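Local coordinates for competence damage-inducible protein A (Klebsiella pneumoniae subsp. pneumoniae MGH 78578, PDB 5V01) that is of unknown function but belongs to the CinA family, some members of which are nicotinamide mononucleotide deamidases, at residues Ala78-Val83 with Val92-Ser97; Ala36-Gly41 with Glu68-Val73; Val87-Val92 with Thr139-Met144; Gly113-Glu118 with Glu151-Lys156; Glu21-Leu26 with Ala55-Thr60. All coordinates share one frame; numbering follows the deposited sequence. Where two conformers were deposited one is given.

Interaction 1 of 5, residues Ala78-Val83 with Val92-Ser97; sequences AETLAV and VQEMSS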
# COMPACT_ATOMS: atom_id res chain seq x y z
N ALA A 78 -10.59 13.97 -13.90
CA ALA A 78 -11.83 13.26 -14.21
C ALA A 78 -11.93 12.97 -15.72
O ALA A 78 -12.35 11.89 -16.14
CB ALA A 78 -13.04 14.06 -13.75
N GLU A 79 -11.54 13.97 -16.51
CA GLU A 79 -11.54 13.89 -17.95
C GLU A 79 -10.67 12.74 -18.48
O GLU A 79 -11.05 12.04 -19.42
CB GLU A 79 -11.07 15.24 -18.49
CG GLU A 79 -11.99 16.40 -18.10
CD GLU A 79 -12.03 16.76 -16.60
OE1 GLU A 79 -10.98 16.69 -15.87
OE2 GLU A 79 -13.17 17.14 -16.19
N THR A 80 -9.52 12.54 -17.85
CA THR A 80 -8.60 11.46 -18.22
C THR A 80 -9.25 10.10 -18.00
O THR A 80 -9.20 9.20 -18.85
CB THR A 80 -7.29 11.58 -17.46
OG1 THR A 80 -6.67 12.82 -17.81
CG2 THR A 80 -6.36 10.41 -17.78
N LEU A 81 -9.87 9.95 -16.84
CA LEU A 81 -10.54 8.71 -16.52
C LEU A 81 -11.76 8.48 -17.42
O LEU A 81 -11.97 7.36 -17.86
CB LEU A 81 -10.94 8.67 -15.06
CG LEU A 81 -9.74 8.59 -14.12
CD1 LEU A 81 -10.09 9.08 -12.73
CD2 LEU A 81 -9.14 7.20 -14.06
N ALA A 82 -12.51 9.54 -17.73
CA ALA A 82 -13.69 9.40 -18.60
C ALA A 82 -13.33 8.92 -20.01
O ALA A 82 -13.97 8.00 -20.54
CB ALA A 82 -14.47 10.70 -18.66
N VAL A 83 -12.28 9.52 -20.59
CA VAL A 83 -11.87 9.24 -21.97
C VAL A 83 -11.08 7.94 -22.09
O VAL A 83 -11.34 7.12 -22.97
CB VAL A 83 -11.06 10.43 -22.58
CG1 VAL A 83 -10.48 10.08 -23.94
CG2 VAL A 83 -11.94 11.67 -22.71
N VAL A 92 -1.90 5.99 -15.76
CA VAL A 92 -0.68 5.68 -15.02
C VAL A 92 0.31 6.85 -15.05
O VAL A 92 1.03 7.09 -14.09
CB VAL A 92 0.00 4.32 -15.39
CG1 VAL A 92 -0.85 3.15 -14.92
CG2 VAL A 92 0.39 4.22 -16.86
N GLN A 93 0.35 7.60 -16.17
CA GLN A 93 1.16 8.83 -16.18
C GLN A 93 0.73 9.78 -15.07
O GLN A 93 1.56 10.26 -14.30
CB GLN A 93 1.08 9.55 -17.53
CG GLN A 93 1.81 8.84 -18.64
CD GLN A 93 1.50 9.38 -20.01
OE1 GLN A 93 0.40 9.88 -20.27
NE2 GLN A 93 2.46 9.26 -20.90
N GLU A 94 -0.57 10.05 -14.99
CA GLU A 94 -1.06 11.00 -14.00
C GLU A 94 -0.92 10.46 -12.57
O GLU A 94 -0.61 11.22 -11.64
CB GLU A 94 -2.50 11.42 -14.29
CG GLU A 94 -2.60 12.28 -15.55
CD GLU A 94 -4.00 12.78 -15.82
OE1 GLU A 94 -4.83 12.73 -14.93
OE2 GLU A 94 -4.28 13.27 -16.94
N MET A 95 -1.13 9.15 -12.39
CA MET A 95 -0.90 8.54 -11.06
C MET A 95 0.55 8.73 -10.62
O MET A 95 0.81 9.10 -9.47
CB MET A 95 -1.22 7.04 -11.08
CG MET A 95 -2.68 6.70 -11.14
SD MET A 95 -3.02 4.95 -11.32
CE MET A 95 -2.52 4.32 -9.73
N SER A 96 1.49 8.48 -11.55
CA SER A 96 2.91 8.56 -11.22
C SER A 96 3.29 10.00 -10.86
O SER A 96 4.03 10.23 -9.92
CB SER A 96 3.78 8.00 -12.35
OG SER A 96 3.89 8.87 -13.46
N SER A 97 2.75 10.97 -11.62
CA SER A 97 3.03 12.36 -11.30
C SER A 97 2.45 12.77 -9.94
O SER A 97 3.12 13.50 -9.17
CB SER A 97 2.46 13.28 -12.40
OG SER A 97 3.09 13.03 -13.62

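Interaction 2 of 5, residues Ala36-Gly41 with Glu68-Val73; sequences AESCTG and EAKRNV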
# COMPACT_ATOMS: atom_id res chain seq x y z
N ALA A 36 2.34 4.05 -6.42
CA ALA A 36 0.88 4.20 -6.47
C ALA A 36 0.32 2.97 -7.17
O ALA A 36 0.71 2.64 -8.28
CB ALA A 36 0.47 5.47 -7.21
N GLU A 37 -0.61 2.29 -6.50
CA GLU A 37 -1.16 1.03 -6.98
C GLU A 37 -2.66 1.06 -7.00
O GLU A 37 -3.30 1.80 -6.25
CB GLU A 37 -0.74 -0.08 -5.99
CG GLU A 37 0.75 -0.34 -5.93
CD GLU A 37 1.07 -1.40 -4.89
OE1 GLU A 37 0.76 -2.59 -5.12
OE2 GLU A 37 1.67 -1.03 -3.86
N SER A 38 -3.22 0.21 -7.84
CA SER A 38 -4.65 -0.04 -7.87
C SER A 38 -4.85 -1.56 -7.75
O SER A 38 -4.87 -2.09 -6.64
CB SER A 38 -5.24 0.63 -9.10
OG SER A 38 -6.65 0.48 -9.16
N CYS A 39 -4.87 -2.27 -8.88
CA CYS A 39 -5.11 -3.71 -8.90
C CYS A 39 -4.11 -4.53 -8.08
O CYS A 39 -4.48 -5.56 -7.52
CB CYS A 39 -5.14 -4.27 -10.33
SG CYS A 39 -3.60 -4.13 -11.27
N THR A 40 -2.86 -4.07 -7.99
CA THR A 40 -1.86 -4.82 -7.23
C THR A 40 -2.03 -4.66 -5.70
O THR A 40 -1.35 -5.36 -4.94
CB THR A 40 -0.41 -4.52 -7.67
OG1 THR A 40 -0.11 -3.13 -7.57
CG2 THR A 40 -0.13 -5.01 -9.09
N GLY A 41 -2.88 -3.72 -5.28
CA GLY A 41 -3.46 -3.79 -3.93
C GLY A 41 -2.58 -3.40 -2.76
O GLY A 41 -3.02 -3.54 -1.63
N GLU A 68 -12.55 7.26 -8.15
CA GLU A 68 -12.67 8.34 -7.19
C GLU A 68 -11.44 8.47 -6.29
O GLU A 68 -11.00 9.59 -5.99
CB GLU A 68 -13.95 8.17 -6.37
CG GLU A 68 -14.13 9.28 -5.36
CD GLU A 68 -15.43 9.17 -4.57
OE1 GLU A 68 -16.21 8.21 -4.74
OE2 GLU A 68 -15.66 10.09 -3.76
N ALA A 69 -10.87 7.33 -5.86
CA ALA A 69 -9.66 7.39 -5.04
C ALA A 69 -8.49 8.00 -5.83
O ALA A 69 -7.67 8.73 -5.28
CB ALA A 69 -9.30 6.03 -4.48
N LYS A 70 -8.41 7.66 -7.13
CA LYS A 70 -7.38 8.23 -7.97
C LYS A 70 -7.51 9.78 -8.09
O LYS A 70 -6.49 10.51 -8.02
CB LYS A 70 -7.38 7.55 -9.34
CG LYS A 70 -6.89 6.10 -9.27
CD LYS A 70 -7.02 5.38 -10.62
CE LYS A 70 -6.60 3.94 -10.50
NZ LYS A 70 -7.61 3.11 -9.80
N ARG A 71 -8.75 10.25 -8.24
CA ARG A 71 -9.01 11.71 -8.30
C ARG A 71 -8.64 12.35 -6.95
O ARG A 71 -7.92 13.35 -6.88
CB ARG A 71 -10.48 12.00 -8.67
CG ARG A 71 -10.89 11.46 -10.04
CD ARG A 71 -12.19 12.05 -10.53
NE ARG A 71 -13.28 11.85 -9.58
CZ ARG A 71 -14.14 10.84 -9.56
NH1 ARG A 71 -14.10 9.85 -10.45
NH2 ARG A 71 -15.05 10.80 -8.56
N ASN A 72 -9.12 11.74 -5.87
CA ASN A 72 -9.00 12.32 -4.53
C ASN A 72 -7.54 12.37 -4.03
O ASN A 72 -7.03 13.39 -3.59
CB ASN A 72 -9.87 11.50 -3.56
CG ASN A 72 -9.84 12.01 -2.14
OD1 ASN A 72 -9.83 13.22 -1.92
ND2 ASN A 72 -9.80 11.08 -1.16
N VAL A 73 -6.86 11.23 -4.13
CA VAL A 73 -5.54 11.08 -3.54
C VAL A 73 -4.42 11.57 -4.46
O VAL A 73 -3.42 12.10 -4.00
CB VAL A 73 -5.31 9.60 -3.14
CG1 VAL A 73 -3.91 9.42 -2.54
CG2 VAL A 73 -6.38 9.16 -2.15

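Interaction 3 of 5, residues Val87-Val92 with Thr139-Met144; sequences VSEACV and TETKRM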
# COMPACT_ATOMS: atom_id res chain seq x y z
N VAL A 87 -7.36 2.07 -16.59
CA VAL A 87 -6.38 1.13 -17.13
C VAL A 87 -5.96 1.68 -18.48
O VAL A 87 -6.53 1.36 -19.52
CB VAL A 87 -6.92 -0.30 -17.19
CG1 VAL A 87 -5.90 -1.25 -17.81
CG2 VAL A 87 -7.28 -0.78 -15.80
N SER A 88 -4.98 2.57 -18.42
CA SER A 88 -4.54 3.32 -19.58
C SER A 88 -3.20 3.95 -19.32
O SER A 88 -2.79 4.19 -18.17
CB SER A 88 -5.56 4.42 -19.94
OG SER A 88 -5.60 5.44 -18.93
N GLU A 89 -2.50 4.22 -20.41
CA GLU A 89 -1.28 5.02 -20.36
C GLU A 89 -1.49 6.37 -19.66
O GLU A 89 -0.71 6.75 -18.80
CB GLU A 89 -0.73 5.24 -21.77
CG GLU A 89 0.63 5.91 -21.75
CD GLU A 89 1.25 6.08 -23.12
OE1 GLU A 89 0.54 6.45 -24.05
OE2 GLU A 89 2.47 5.89 -23.24
N ALA A 90 -2.54 7.10 -20.04
CA ALA A 90 -2.75 8.43 -19.49
C ALA A 90 -2.98 8.40 -17.98
O ALA A 90 -2.46 9.24 -17.25
CB ALA A 90 -3.92 9.11 -20.18
N CYS A 91 -3.72 7.40 -17.52
CA CYS A 91 -3.96 7.29 -16.08
C CYS A 91 -2.68 6.98 -15.31
O CYS A 91 -2.41 7.64 -14.31
CB CYS A 91 -4.99 6.24 -15.78
SG CYS A 91 -5.33 6.12 -13.99
N VAL A 92 -1.90 5.99 -15.76
CA VAL A 92 -0.68 5.68 -15.02
C VAL A 92 0.31 6.85 -15.05
O VAL A 92 1.03 7.09 -14.09
CB VAL A 92 0.00 4.32 -15.39
CG1 VAL A 92 -0.85 3.15 -14.92
CG2 VAL A 92 0.39 4.22 -16.86
N THR A 139 9.01 10.18 -17.69
CA THR A 139 8.09 9.02 -17.54
C THR A 139 8.07 8.12 -18.77
O THR A 139 7.89 8.59 -19.90
CB THR A 139 6.63 9.45 -17.23
OG1 THR A 139 6.62 10.26 -16.06
CG2 THR A 139 5.71 8.23 -16.98
N GLU A 140 8.29 6.84 -18.53
CA GLU A 140 8.13 5.80 -19.53
C GLU A 140 6.98 4.91 -19.10
O GLU A 140 6.77 4.69 -17.89
CB GLU A 140 9.40 4.95 -19.63
CG GLU A 140 10.59 5.65 -20.23
CD GLU A 140 11.94 5.08 -19.82
OE1 GLU A 140 12.04 3.99 -19.21
OE2 GLU A 140 12.95 5.75 -20.13
N THR A 141 6.26 4.37 -20.07
CA THR A 141 5.14 3.50 -19.80
C THR A 141 5.24 2.19 -20.56
O THR A 141 5.95 2.10 -21.57
CB THR A 141 3.81 4.17 -20.17
OG1 THR A 141 3.80 4.40 -21.60
CG2 THR A 141 3.63 5.46 -19.40
N LYS A 142 4.51 1.20 -20.10
CA LYS A 142 4.47 -0.11 -20.74
C LYS A 142 3.17 -0.82 -20.43
O LYS A 142 2.74 -0.84 -19.27
CB LYS A 142 5.62 -0.99 -20.25
CG LYS A 142 5.68 -2.41 -20.81
CD LYS A 142 6.34 -2.42 -22.17
CE LYS A 142 6.73 -3.82 -22.59
NZ LYS A 142 5.67 -4.45 -23.42
N ARG A 143 2.55 -1.39 -21.46
CA ARG A 143 1.38 -2.26 -21.31
C ARG A 143 1.83 -3.70 -21.40
O ARG A 143 2.55 -4.08 -22.33
CB ARG A 143 0.38 -1.97 -22.43
CG ARG A 143 -0.87 -2.83 -22.40
CD ARG A 143 -1.76 -2.54 -23.61
NE ARG A 143 -3.03 -3.27 -23.58
CZ ARG A 143 -3.17 -4.55 -23.91
NH1 ARG A 143 -2.12 -5.25 -24.31
NH2 ARG A 143 -4.38 -5.13 -23.85
N MET A 144 1.40 -4.50 -20.42
CA MET A 144 1.68 -5.95 -20.39
C MET A 144 0.36 -6.71 -20.34
O MET A 144 -0.65 -6.17 -19.89
CB MET A 144 2.52 -6.33 -19.16
CG MET A 144 3.91 -5.71 -19.12
SD MET A 144 4.96 -6.35 -20.42
CE MET A 144 5.33 -8.01 -19.83

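Interaction 4 of 5, residues Gly113-Glu118 with Glu151-Lys156; sequences GYAGPE and ETVVAK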
# COMPACT_ATOMS: atom_id res chain seq x y z
N GLY A 113 -4.29 -1.95 -13.68
CA GLY A 113 -4.67 -3.03 -14.57
C GLY A 113 -5.95 -3.72 -14.16
O GLY A 113 -6.63 -3.32 -13.21
N TYR A 114 -6.27 -4.75 -14.94
CA TYR A 114 -7.37 -5.68 -14.65
C TYR A 114 -6.71 -7.00 -14.27
O TYR A 114 -6.21 -7.72 -15.14
CB TYR A 114 -8.30 -5.87 -15.85
CG TYR A 114 -8.98 -4.61 -16.28
CD1 TYR A 114 -9.97 -4.01 -15.49
CD2 TYR A 114 -8.63 -3.99 -17.49
CE1 TYR A 114 -10.58 -2.83 -15.88
CE2 TYR A 114 -9.25 -2.81 -17.89
CZ TYR A 114 -10.21 -2.24 -17.08
OH TYR A 114 -10.82 -1.08 -17.47
N ALA A 115 -6.68 -7.30 -12.97
CA ALA A 115 -6.05 -8.54 -12.49
C ALA A 115 -6.93 -9.75 -12.75
O ALA A 115 -6.42 -10.84 -12.95
CB ALA A 115 -5.70 -8.43 -11.02
N GLY A 116 -8.25 -9.54 -12.77
CA GLY A 116 -9.20 -10.59 -13.09
C GLY A 116 -10.11 -10.97 -11.93
O GLY A 116 -9.96 -10.44 -10.82
N PRO A 117 -11.07 -11.88 -12.16
CA PRO A 117 -11.25 -12.60 -13.44
C PRO A 117 -11.84 -11.77 -14.59
O PRO A 117 -11.64 -12.11 -15.75
CB PRO A 117 -12.24 -13.71 -13.07
CG PRO A 117 -13.02 -13.15 -11.93
CD PRO A 117 -12.06 -12.30 -11.15
N GLU A 118 -12.54 -10.69 -14.26
CA GLU A 118 -13.21 -9.85 -15.27
C GLU A 118 -12.26 -8.83 -15.89
O GLU A 118 -11.30 -8.37 -15.24
CB GLU A 118 -14.48 -9.17 -14.71
CG GLU A 118 -14.28 -7.95 -13.80
CD GLU A 118 -14.08 -8.29 -12.34
OE1 GLU A 118 -13.50 -9.36 -12.03
OE2 GLU A 118 -14.50 -7.49 -11.48
N GLU A 151 -4.56 -13.53 -8.39
CA GLU A 151 -3.41 -13.60 -7.48
C GLU A 151 -2.10 -13.69 -8.27
O GLU A 151 -1.13 -13.02 -7.94
CB GLU A 151 -3.54 -14.80 -6.53
CG GLU A 151 -2.39 -14.98 -5.54
CD GLU A 151 -2.58 -16.19 -4.63
OE1 GLU A 151 -3.63 -16.86 -4.70
OE2 GLU A 151 -1.65 -16.47 -3.84
N THR A 152 -2.10 -14.52 -9.31
CA THR A 152 -0.94 -14.72 -10.18
C THR A 152 -0.59 -13.45 -10.98
O THR A 152 0.58 -13.04 -11.06
CB THR A 152 -1.18 -15.92 -11.13
OG1 THR A 152 -1.31 -17.11 -10.33
CG2 THR A 152 -0.07 -16.08 -12.12
N VAL A 153 -1.61 -12.83 -11.57
CA VAL A 153 -1.41 -11.59 -12.32
C VAL A 153 -0.78 -10.53 -11.40
O VAL A 153 0.17 -9.84 -11.78
CB VAL A 153 -2.71 -11.05 -13.00
CG1 VAL A 153 -2.51 -9.65 -13.55
CG2 VAL A 153 -3.18 -11.99 -14.10
N VAL A 154 -1.33 -10.39 -10.19
CA VAL A 154 -0.78 -9.41 -9.26
C VAL A 154 0.71 -9.68 -8.96
O VAL A 154 1.53 -8.77 -8.99
CB VAL A 154 -1.64 -9.35 -7.96
CG1 VAL A 154 -0.93 -8.61 -6.85
CG2 VAL A 154 -3.01 -8.73 -8.25
N ALA A 155 1.04 -10.94 -8.67
CA ALA A 155 2.43 -11.28 -8.32
C ALA A 155 3.35 -11.01 -9.52
O ALA A 155 4.44 -10.46 -9.36
CB ALA A 155 2.53 -12.73 -7.87
N LYS A 156 2.90 -11.38 -10.71
CA LYS A 156 3.68 -11.11 -11.93
C LYS A 156 3.89 -9.63 -12.18
O LYS A 156 4.96 -9.20 -12.62
CB LYS A 156 3.00 -11.74 -13.14
CG LYS A 156 3.12 -13.27 -13.19
CD LYS A 156 2.32 -13.83 -14.35
CE LYS A 156 2.56 -15.32 -14.53
NZ LYS A 156 1.74 -15.87 -15.64

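Interaction 5 of 5, residues Glu21-Leu26 with Ala55-Thr60; sequences EVARAL and AAFYDT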
# COMPACT_ATOMS: atom_id res chain seq x y z
N GLU A 21 18.29 -5.80 -4.92
CA GLU A 21 19.08 -5.13 -5.94
C GLU A 21 18.62 -3.68 -6.11
O GLU A 21 19.43 -2.75 -6.24
CB GLU A 21 18.95 -5.92 -7.24
CG GLU A 21 19.78 -5.42 -8.38
CD GLU A 21 19.66 -6.30 -9.61
OE1 GLU A 21 18.99 -7.35 -9.57
OE2 GLU A 21 20.21 -5.88 -10.64
N VAL A 22 17.30 -3.49 -6.08
CA VAL A 22 16.72 -2.14 -6.19
C VAL A 22 17.15 -1.25 -5.02
O VAL A 22 17.59 -0.12 -5.20
CB VAL A 22 15.19 -2.19 -6.28
CG1 VAL A 22 14.51 -0.85 -5.97
CG2 VAL A 22 14.77 -2.71 -7.66
N ALA A 23 17.05 -1.79 -3.81
CA ALA A 23 17.46 -1.04 -2.62
C ALA A 23 18.92 -0.58 -2.71
O ALA A 23 19.22 0.59 -2.44
CB ALA A 23 17.26 -1.88 -1.39
N ARG A 24 19.82 -1.48 -3.09
CA ARG A 24 21.23 -1.13 -3.16
C ARG A 24 21.49 -0.01 -4.17
O ARG A 24 22.27 0.90 -3.91
CB ARG A 24 22.07 -2.36 -3.50
CG ARG A 24 22.87 -2.87 -2.34
CD ARG A 24 23.55 -4.18 -2.69
NE ARG A 24 22.57 -5.23 -2.92
CZ ARG A 24 22.46 -5.91 -4.06
NH1 ARG A 24 23.29 -5.68 -5.07
NH2 ARG A 24 21.52 -6.83 -4.17
N ALA A 25 20.83 -0.10 -5.32
CA ALA A 25 21.03 0.88 -6.38
C ALA A 25 20.47 2.25 -5.98
O ALA A 25 21.10 3.27 -6.21
CB ALA A 25 20.40 0.39 -7.66
N LEU A 26 19.28 2.26 -5.36
CA LEU A 26 18.72 3.51 -4.86
C LEU A 26 19.60 4.14 -3.79
O LEU A 26 19.88 5.34 -3.85
CB LEU A 26 17.31 3.30 -4.31
CG LEU A 26 16.24 2.98 -5.35
CD1 LEU A 26 14.98 2.50 -4.61
CD2 LEU A 26 15.91 4.18 -6.23
N ALA A 55 13.57 2.30 4.97
CA ALA A 55 13.56 3.74 5.24
C ALA A 55 14.70 4.48 4.55
O ALA A 55 14.61 5.68 4.36
CB ALA A 55 13.61 3.98 6.73
N ALA A 56 15.76 3.76 4.18
CA ALA A 56 16.88 4.35 3.45
C ALA A 56 16.54 4.73 2.00
O ALA A 56 17.32 5.46 1.36
CB ALA A 56 18.07 3.42 3.49
N PHE A 57 15.42 4.22 1.48
CA PHE A 57 15.06 4.50 0.08
C PHE A 57 13.58 4.68 -0.24
O PHE A 57 13.23 4.99 -1.37
CB PHE A 57 15.62 3.42 -0.86
CG PHE A 57 15.04 2.06 -0.62
CD1 PHE A 57 13.88 1.65 -1.27
CD2 PHE A 57 15.61 1.20 0.31
CE1 PHE A 57 13.34 0.39 -1.02
CE2 PHE A 57 15.09 -0.04 0.55
CZ PHE A 57 13.93 -0.44 -0.09
N TYR A 58 12.69 4.49 0.74
CA TYR A 58 11.24 4.46 0.48
C TYR A 58 10.50 4.86 1.72
O TYR A 58 10.82 4.38 2.82
CB TYR A 58 10.82 3.03 0.11
CG TYR A 58 9.34 2.83 -0.18
CD1 TYR A 58 8.45 2.46 0.82
CD2 TYR A 58 8.84 2.96 -1.45
CE1 TYR A 58 7.11 2.26 0.55
CE2 TYR A 58 7.53 2.76 -1.74
CZ TYR A 58 6.65 2.41 -0.75
OH TYR A 58 5.33 2.17 -1.05
N ASP A 59 9.50 5.70 1.57
CA ASP A 59 8.61 5.88 2.70
C ASP A 59 7.14 6.08 2.43
O ASP A 59 6.41 5.98 3.38
CB ASP A 59 9.13 6.96 3.62
CG ASP A 59 9.30 8.27 2.93
OD1 ASP A 59 8.37 8.67 2.23
OD2 ASP A 59 10.36 8.91 3.10
N THR A 60 6.72 6.28 1.18
CA THR A 60 5.32 6.52 0.88
C THR A 60 4.80 5.64 -0.25
O THR A 60 5.38 5.61 -1.34
CB THR A 60 5.11 7.99 0.52
OG1 THR A 60 5.52 8.82 1.62
CG2 THR A 60 3.65 8.32 0.18

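Interaction 1 of 5, residues Ala78-Val83 with Val92-Ser97
T80 and E94 carry the whole contact between 78-83 and 92-97, and the 83 Å² buried here is shared almost equally between them. The two side chains reach for each other from opposite directions, bridging a CA-CA separation of 8.7 Å. T80 OG1 donates a short hydrogen bond to E94 OE2, at 2.6 Å. The hydroxyl meets this oxygen on its syn side but lies 32° out of the carboxylate plane. With its OG1 beside the backbone N (chi1 -62°), T80 holds the methyl CG2 anti to that nitrogen, and CG2 also comes against the carboxylate, 3.6 Å from E94 OE2. The glutamate spans the gap with a stretched chain: beyond CG it runs straight (chi2 -176°), which carries the charged end to the other helix. Its second oxygen is engaged too, since E94 OE1 accepts a hydrogen bond from the backbone N of R77, just ahead of helix 78-84. One carboxylate thus grips a side-chain hydroxyl and a main-chain N-H at the start of the same helix, where the helix dipole would be expected to favour its negative charge. Within 92-97, S96 OG donates to Q93 O at 2.8 Å, and that carbonyl also accepts from S97 N. The two helices also meet through T80 on A90 and L81 on C91. Helix 78-84 packs through L81 on helix 67-74, while the inner side of helix 89-103, with V92, M95 and S96, lies on strand 107-113, and V92 and S96 reach strand 128-135 as well.

Interaction 2 of 5, residues Ala36-Gly41 with Glu68-Val73
S38 and K70 meet through their polar ends, the hydroxyl OG of S38 lying 2.9 Å from the amine NZ of K70. The amine has a clearer partner in T64 O, to which K70 NZ donates a hydrogen bond, and a weak one in S66 O; S38 OG in turn has a weak bond to T64 O. The carbonyl at the end of strand 58-64 therefore lies beside both groups and helps to fix the lysine end. K70 keeps its chain extended until the last torsion, where a bend (chi4 74°) swings NZ over to the serine. S38 points its CB at the helix and holds OG anti to its own N (chi1 -177°), which brings the hydroxyl to NZ.

Beyond the polar ends only carbon-carbon proximity remains, K70 CE lying 3.8 Å from S38 CB.

Hydrogen bonds inside 36-41 stiffen the serine's surroundings. S38 to G41 forms a type I turn closed by G41 N to S38 O at 2.9 Å. T40 OG1 donates to the anti lone pair of E37 OE1 at 2.7 Å, and the buried E37 carboxylate also receives L44 N and A45 N from helix 43-50.

The turn follows strand 33-37, which lies between strands 58-64 and 107-113 in the sheet. The K70 chain passes C91 and M95 of helix 89-103, and helix 67-74 also faces the second subunit, where A69 and V73 pack on T60 of that chain.

Interaction 3 of 5, residues Val87-Val92 with Thr139-Met144
E89 and T141 cross at about a right angle, the glutamate reaching out from the first turn of a helix and the threonine standing on a strand. T141 OG1 donates to E89 OE2 at 2.6 Å. It approaches this oxygen on the anti side, only 18° out of the carboxylate plane. The threonine hydroxyl sits between its backbone N and carbonyl carbon (chi1 63°), which leaves the methyl CG2 turned to the glutamate's aliphatic part, 3.8 Å from E89 CG. The bond and this methyl contact together would favour this rotation of T141. V92, one turn further along the helix, adds a loose apolar touch, its CG2 being 4.3 Å from T141 CG2. S88 is the N-cap of the helix: its OG accepts from C91 N at 3.1 Å with an N-H...O angle of 156°, and S88 OG also bonds S85 O. The acidic E89 follows directly, a placement likely to be favoured by the helix dipole. Strand 138-145 is the outermost strand on this side of the sheet and pairs with strand 128-135, whose W130 packs against E89; A90 and C91 meet helix 78-84, while V92 also touches strand 107-113.

Interaction 4 of 5, residues Gly113-Glu118 with Glu151-Lys156
This is a small apolar contact of a loop against a helix, A115 packing on V153 and V154 where the chain leaves strand 107-113 and passes over the first turns of helix 150-169. The CB of A115 points at the helix and settles 3.9 Å from V154 CG2, with V153 CG1 a little further off at 4.3 Å. V153 meets the loop with both methyls. Its CG1 is anti to the backbone N (chi1 170°) and lies 3.9 Å from A115 CA, while CG2 comes to 3.6 Å from the carbonyl O of A115. The approach is close, the CA atoms of A115 and V153 being 5.6 Å apart. The run G113-Y114-A115-G116-P117 matches the Gly-x-Ala-Gly-Pro sequence familiar from CinA-family proteins, and a bound sodium ion lies about 8 Å from the A115 side chain. The loop's course depends on G116, whose backbone angles (phi 115°) would press any CB against the carbonyl O of A115, and on the cis peptide bond that follows it, before P117. Y114 turns away from the helix and packs on V87 and T124. On the side of the turn after strand 33-37, C39 packs through its CB on A115 CB and through its carbonyl O on V154 CG2, so V154 borders both loops. At the start of the helix, T152 OG1 bonds D149 OD1.

Interaction 5 of 5, residues Glu21-Leu26 with Ala55-Thr60
F57 holds CG between its backbone N and carbonyl carbon (chi1 65°), and this torsion stands the ring up against helix 15-29, where A23 and L26 receive it. In L26, CG lies beside the residue's own N; this chi1 of -69° turns the branch to the ring, and CD1 is the methyl that touches it. The two side chains cross at about a right angle, with L26 CD1 3.6 Å from F57 CD1, an oblique approach to the ring. Their stems touch as well, L26 CB lying 3.8 Å from F57 CB. On the other half of the ring the backbone of the helix takes over: A23 CA sits over one face, 4.2 Å from the centroid and 14° off the normal, a CH-pi contact. The methyl of A23 reaches toward the rim, with CB 3.4 Å from F57 CE2, a tight touch. F57 supplies about half of the 163 Å² buried between the segments. L48, Q51 and I27 also pack on F57, while L26 also meets W31 and L169 of helix 150-169. Further along, T60 OG1 donates to D59 OD1 at 2.9 Å, and D59 OD2 forms a salt bridge with R32; D59 also reaches S66 of the second subunit. All three contacting side chains are buried and hydrocarbon. The union therefore rests on hydrophobic burial and close packing, with the small A23 letting the helix backbone come down on the aromatic face, and no polar side-chain group takes part in the packing of A23, L26 and F57.

From the N terminus, interaction 5 opens on helix 15-29, and interaction 2 opens at the end of strand 33-37 before interaction 5 closes at 55-60; interaction 2 closes on helix 67-74, so these two cross. Interaction 1 opens on helix 78-84 and crosses interaction 3, sharing V92 on helix 89-103. Interaction 4 opens after strand 107-113, crosses interaction 3, which closes on strand 138-145, and ends on helix 150-169. None nests. Interactions 1, 2 and 3 touch around helix 89-103; C39 links 2 to 4, and V87 and Y114 join 3 to 4. Interaction 5, touching none, ties helix 15-29 to the start of strand 58-64, across the chain's centre from 1 and 3.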